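Local structure of ABC transporter periplasmic-binding protein YtfQ (Mycobacterium smegmatis, 6HB0) at residues Ser40-Ser43 with Ala44-Ala48; Ile68-Phe71 with Ile72-Val76. The protein probably binds a sugar, most likely L-arabinofuranose, outside the cell membrane and delivers it to an ABC transporter for uptake. All coordinates share one frame; numbering follows the deposited sequence.

Interaction 1 (Ser40-Ser43 with Ala44-Ala48); sequences SIKS and AAEEA. With ZN (zinc ion), chain D.
Ser-40 passes its carbonyl one turn up the helix to Ala-44, whose N lies 3.0 Å from Ser-40 O and well above the carbonyl plane. The hydroxyl of Ser-40 turns to Asn-37 instead. Ile-41 repeats the backbone bond to Ala-45, while its side chain sits in the buried layer with Leu-52 and Phe-54 of strand 51-56. Lys-42 is where the side chains take over. With CG anti to the backbone N (chi1 176°), the chain runs out nearly straight and then bends at chi4 (-45°), bringing NZ 3.0 Å from Glu-46 OE1 in a salt bridge, with NZ above the carboxylate plane. The other oxygen, Glu-46 OE2, binds a zinc ion at 1.9 Å. Glu-46 OE1, 3.2 Å from the zinc, is not a ligand and instead takes the ammonium; gripped at both oxygens, the carboxylate probably has its rotation fixed. Ser-43 bonds back to Glu-39 O through OG, and Ser-43 O accepts Glu-47 N at 2.9 Å in a bond straight to within 10°. A water together with His-318 and His-322 completes the zinc shell. The arrangement is an i to i+4 lysine-glutamate salt bridge on a helix surface, combined with a zinc site completed by histidines of what is probably a C-terminal tag.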
# COMPACT_ATOMS: atom_id res chain seq x y z
N SER A 40 -0.95 -9.89 11.36
CA SER A 40 -2.33 -9.48 11.06
C SER A 40 -3.18 -10.64 10.60
O SER A 40 -4.36 -10.76 10.96
CB SER A 40 -2.32 -8.39 9.98
OG SER A 40 -1.67 -7.22 10.50
N ILE A 41 -2.58 -11.52 9.82
CA ILE A 41 -3.27 -12.66 9.30
C ILE A 41 -3.45 -13.68 10.43
O ILE A 41 -4.55 -14.22 10.63
CB ILE A 41 -2.51 -13.26 8.11
CG1 ILE A 41 -2.57 -12.30 6.93
CG2 ILE A 41 -3.18 -14.54 7.67
CD1 ILE A 41 -1.73 -12.74 5.76
N LYS A 42 -2.40 -13.92 11.20
CA LYS A 42 -2.50 -14.89 12.30
C LYS A 42 -3.54 -14.47 13.32
O LYS A 42 -4.41 -15.29 13.71
CB LYS A 42 -1.13 -15.10 12.92
CG LYS A 42 -1.07 -15.99 14.14
CD LYS A 42 0.39 -16.24 14.53
CE LYS A 42 0.55 -16.88 15.91
NZ LYS A 42 -0.32 -16.24 16.96
N SER A 43 -3.46 -13.21 13.76
CA SER A 43 -4.44 -12.68 14.75
C SER A 43 -5.89 -12.65 14.21
O SER A 43 -6.84 -12.99 14.91
CB SER A 43 -4.03 -11.30 15.22
OG SER A 43 -4.08 -10.38 14.17
N ALA A 44 -6.07 -12.29 12.95
CA ALA A 44 -7.41 -12.24 12.37
C ALA A 44 -8.01 -13.63 12.27
O ALA A 44 -9.22 -13.78 12.44
CB ALA A 44 -7.39 -11.58 10.98
N ALA A 45 -7.19 -14.65 11.99
CA ALA A 45 -7.72 -16.01 11.98
C ALA A 45 -8.13 -16.48 13.39
O ALA A 45 -9.16 -17.12 13.53
CB ALA A 45 -6.75 -16.99 11.36
N GLU A 46 -7.34 -16.17 14.39
CA GLU A 46 -7.70 -16.46 15.79
C GLU A 46 -9.02 -15.78 16.15
O GLU A 46 -9.95 -16.41 16.65
CB GLU A 46 -6.60 -16.03 16.72
CG GLU A 46 -5.34 -16.86 16.66
CD GLU A 46 -4.15 -16.22 17.32
OE1 GLU A 46 -3.18 -16.93 17.53
OE2 GLU A 46 -4.15 -15.03 17.66
N GLU A 47 -9.15 -14.50 15.82
CA GLU A 47 -10.41 -13.79 16.06
C GLU A 47 -11.60 -14.38 15.32
O GLU A 47 -12.73 -14.38 15.87
CB GLU A 47 -10.31 -12.31 15.72
CG GLU A 47 -9.32 -11.43 16.50
CD GLU A 47 -9.05 -11.82 17.95
OE1 GLU A 47 -9.16 -11.05 18.92
OE2 GLU A 47 -8.60 -12.97 18.11
N ALA A 48 -11.42 -14.83 14.09
CA ALA A 48 -12.54 -15.36 13.36
C ALA A 48 -12.81 -16.84 13.60
O ALA A 48 -13.73 -17.37 13.00
CB ALA A 48 -12.33 -15.15 11.84
ZN ZN D . -2.88 -13.83 18.31
O HOH W 1 -1.21 -12.74 17.30

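Interaction 2 (Ile68-Phe71 with Ile72-Val76); sequences IRSF and IQQGV
Phe-71 and Val-76 meet where helix 61-73 ends in a Schellman motif. Gly-75 takes a positive phi of 62°, its N bonds back to Ile-72 O at 3.1 Å, and the longer link, from Val-76 N to Phe-71 O, is straight but weak at 3.3 Å. The turn folds Val-76 back under the last helical turn, with Val-76 CG2 3.8 Å from Phe-71 CB, the apolar contact that commonly accompanies this cap.

This is the tightly packed side. The Phe-71 side chain packs on Lys-53 and Ala-55 of strand 51-56 and Ile-79 of strand 78-81. Ile-72 keeps CG1 beside the backbone N (chi1 -66°), which lays that branch back along the preceding turn, with Ile-72 CG1 3.4 Å from Ile-68 O. Both isoleucines also touch helix 90-98, so the apolar face of the helix packs on the sheet and, at its flank, on helix 90-98.

The other side faces solvent and is built from polar chains. Arg-69 reaches away to a salt bridge with Glu-95, while Gln-73 CG, beside its own backbone N, rests 3.5 Å from Arg-69 O, and the chain bends beyond it. Gln-74 is exposed, yet its side chain touches Lys-53 of strand 51-56 and runs beside that of Phe-71, pointing the same way, the amide plane turned 55° from the ring and Gln-74 NE2 3.9 Å from Phe-71 CD1. Its backbone N bonds to Ser-70 O in the regular helical pattern, and its extended side chain returns to the same residue. There Gln-74 NE2 donates to Ser-70 OG at 2.7 Å, with the hydroxyl oxygen close to the amide plane.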
# COMPACT_ATOMS: atom_id res chain seq x y z
N ILE A 68 1.09 -24.61 -2.21
CA ILE A 68 -0.29 -24.74 -2.66
C ILE A 68 -0.67 -26.21 -2.87
O ILE A 68 -1.75 -26.65 -2.45
CB ILE A 68 -0.54 -23.89 -3.90
CG1 ILE A 68 -0.48 -22.40 -3.49
CG2 ILE A 68 -1.88 -24.18 -4.55
CD1 ILE A 68 -0.29 -21.48 -4.67
N ARG A 69 0.21 -26.98 -3.50
CA ARG A 69 -0.04 -28.39 -3.71
C ARG A 69 -0.16 -29.15 -2.41
O ARG A 69 -1.01 -30.02 -2.29
CB ARG A 69 1.09 -29.02 -4.54
CG ARG A 69 1.10 -28.50 -5.95
CD ARG A 69 2.13 -29.16 -6.81
NE ARG A 69 1.76 -28.84 -8.18
CZ ARG A 69 2.61 -28.57 -9.14
NH1 ARG A 69 3.91 -28.56 -8.89
NH2 ARG A 69 2.16 -28.27 -10.35
N SER A 70 0.67 -28.81 -1.44
CA SER A 70 0.58 -29.45 -0.14
C SER A 70 -0.73 -29.10 0.57
O SER A 70 -1.37 -29.98 1.19
CB SER A 70 1.80 -29.11 0.69
OG SER A 70 1.55 -29.37 2.05
N PHE A 71 -1.20 -27.86 0.43
CA PHE A 71 -2.52 -27.55 0.97
C PHE A 71 -3.62 -28.37 0.32
O PHE A 71 -4.59 -28.74 1.00
CB PHE A 71 -2.90 -26.05 0.82
CG PHE A 71 -2.04 -25.12 1.61
CD1 PHE A 71 -1.62 -25.45 2.89
CD2 PHE A 71 -1.75 -23.86 1.11
CE1 PHE A 71 -0.83 -24.57 3.63
CE2 PHE A 71 -0.97 -22.98 1.85
CZ PHE A 71 -0.51 -23.34 3.12
N ILE A 72 -3.51 -28.61 -0.99
CA ILE A 72 -4.49 -29.45 -1.66
C ILE A 72 -4.46 -30.85 -1.05
O ILE A 72 -5.51 -31.39 -0.71
CB ILE A 72 -4.25 -29.57 -3.16
CG1 ILE A 72 -4.44 -28.23 -3.85
CG2 ILE A 72 -5.19 -30.62 -3.76
CD1 ILE A 72 -3.92 -28.26 -5.27
N GLN A 73 -3.26 -31.40 -0.89
CA GLN A 73 -3.06 -32.71 -0.22
C GLN A 73 -3.62 -32.74 1.19
O GLN A 73 -4.24 -33.70 1.56
CB GLN A 73 -1.57 -33.10 -0.20
CG GLN A 73 -1.05 -33.47 -1.59
CD GLN A 73 -2.06 -34.29 -2.39
OE1 GLN A 73 -2.25 -35.49 -2.12
NE2 GLN A 73 -2.73 -33.66 -3.37
N GLN A 74 -3.41 -31.68 1.95
CA GLN A 74 -3.93 -31.61 3.32
C GLN A 74 -5.46 -31.42 3.41
O GLN A 74 -5.98 -31.40 4.51
CB GLN A 74 -3.25 -30.48 4.09
CG GLN A 74 -1.76 -30.63 4.29
CD GLN A 74 -1.12 -29.35 4.78
OE1 GLN A 74 -1.48 -28.83 5.83
NE2 GLN A 74 -0.16 -28.84 4.03
N GLY A 75 -6.14 -31.25 2.29
CA GLY A 75 -7.58 -31.01 2.23
C GLY A 75 -8.11 -29.75 2.90
O GLY A 75 -9.18 -29.76 3.49
N VAL A 76 -7.37 -28.65 2.79
CA VAL A 76 -7.85 -27.40 3.39
C VAL A 76 -9.15 -26.99 2.67
O VAL A 76 -9.43 -27.43 1.56
CB VAL A 76 -6.82 -26.27 3.32
CG1 VAL A 76 -5.51 -26.66 3.99
CG2 VAL A 76 -6.58 -25.85 1.90

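In the fold
Both contacts sit on helices that follow neighbouring strands of the parallel sheet in one lobe of this two-lobed binding protein, and strand 51-56 lies against both helices. Their centres are about 20 Å apart and they do not touch. Each is partly buried, with an apolar face turned to the sheet and a polar face turned outward. Interaction 1 spans nearly all of helix 38-48, and its outer face is ionic, with a lysine, glutamates and zinc. Interaction 2 closes helix 61-73, so backbone capping matters more there; its outward chemistry is that of amides and a hydroxyl, while the one charged chain, Arg-69, pairs with Glu-95 of helix 90-98. Helix 269-279 packs beside interaction 1.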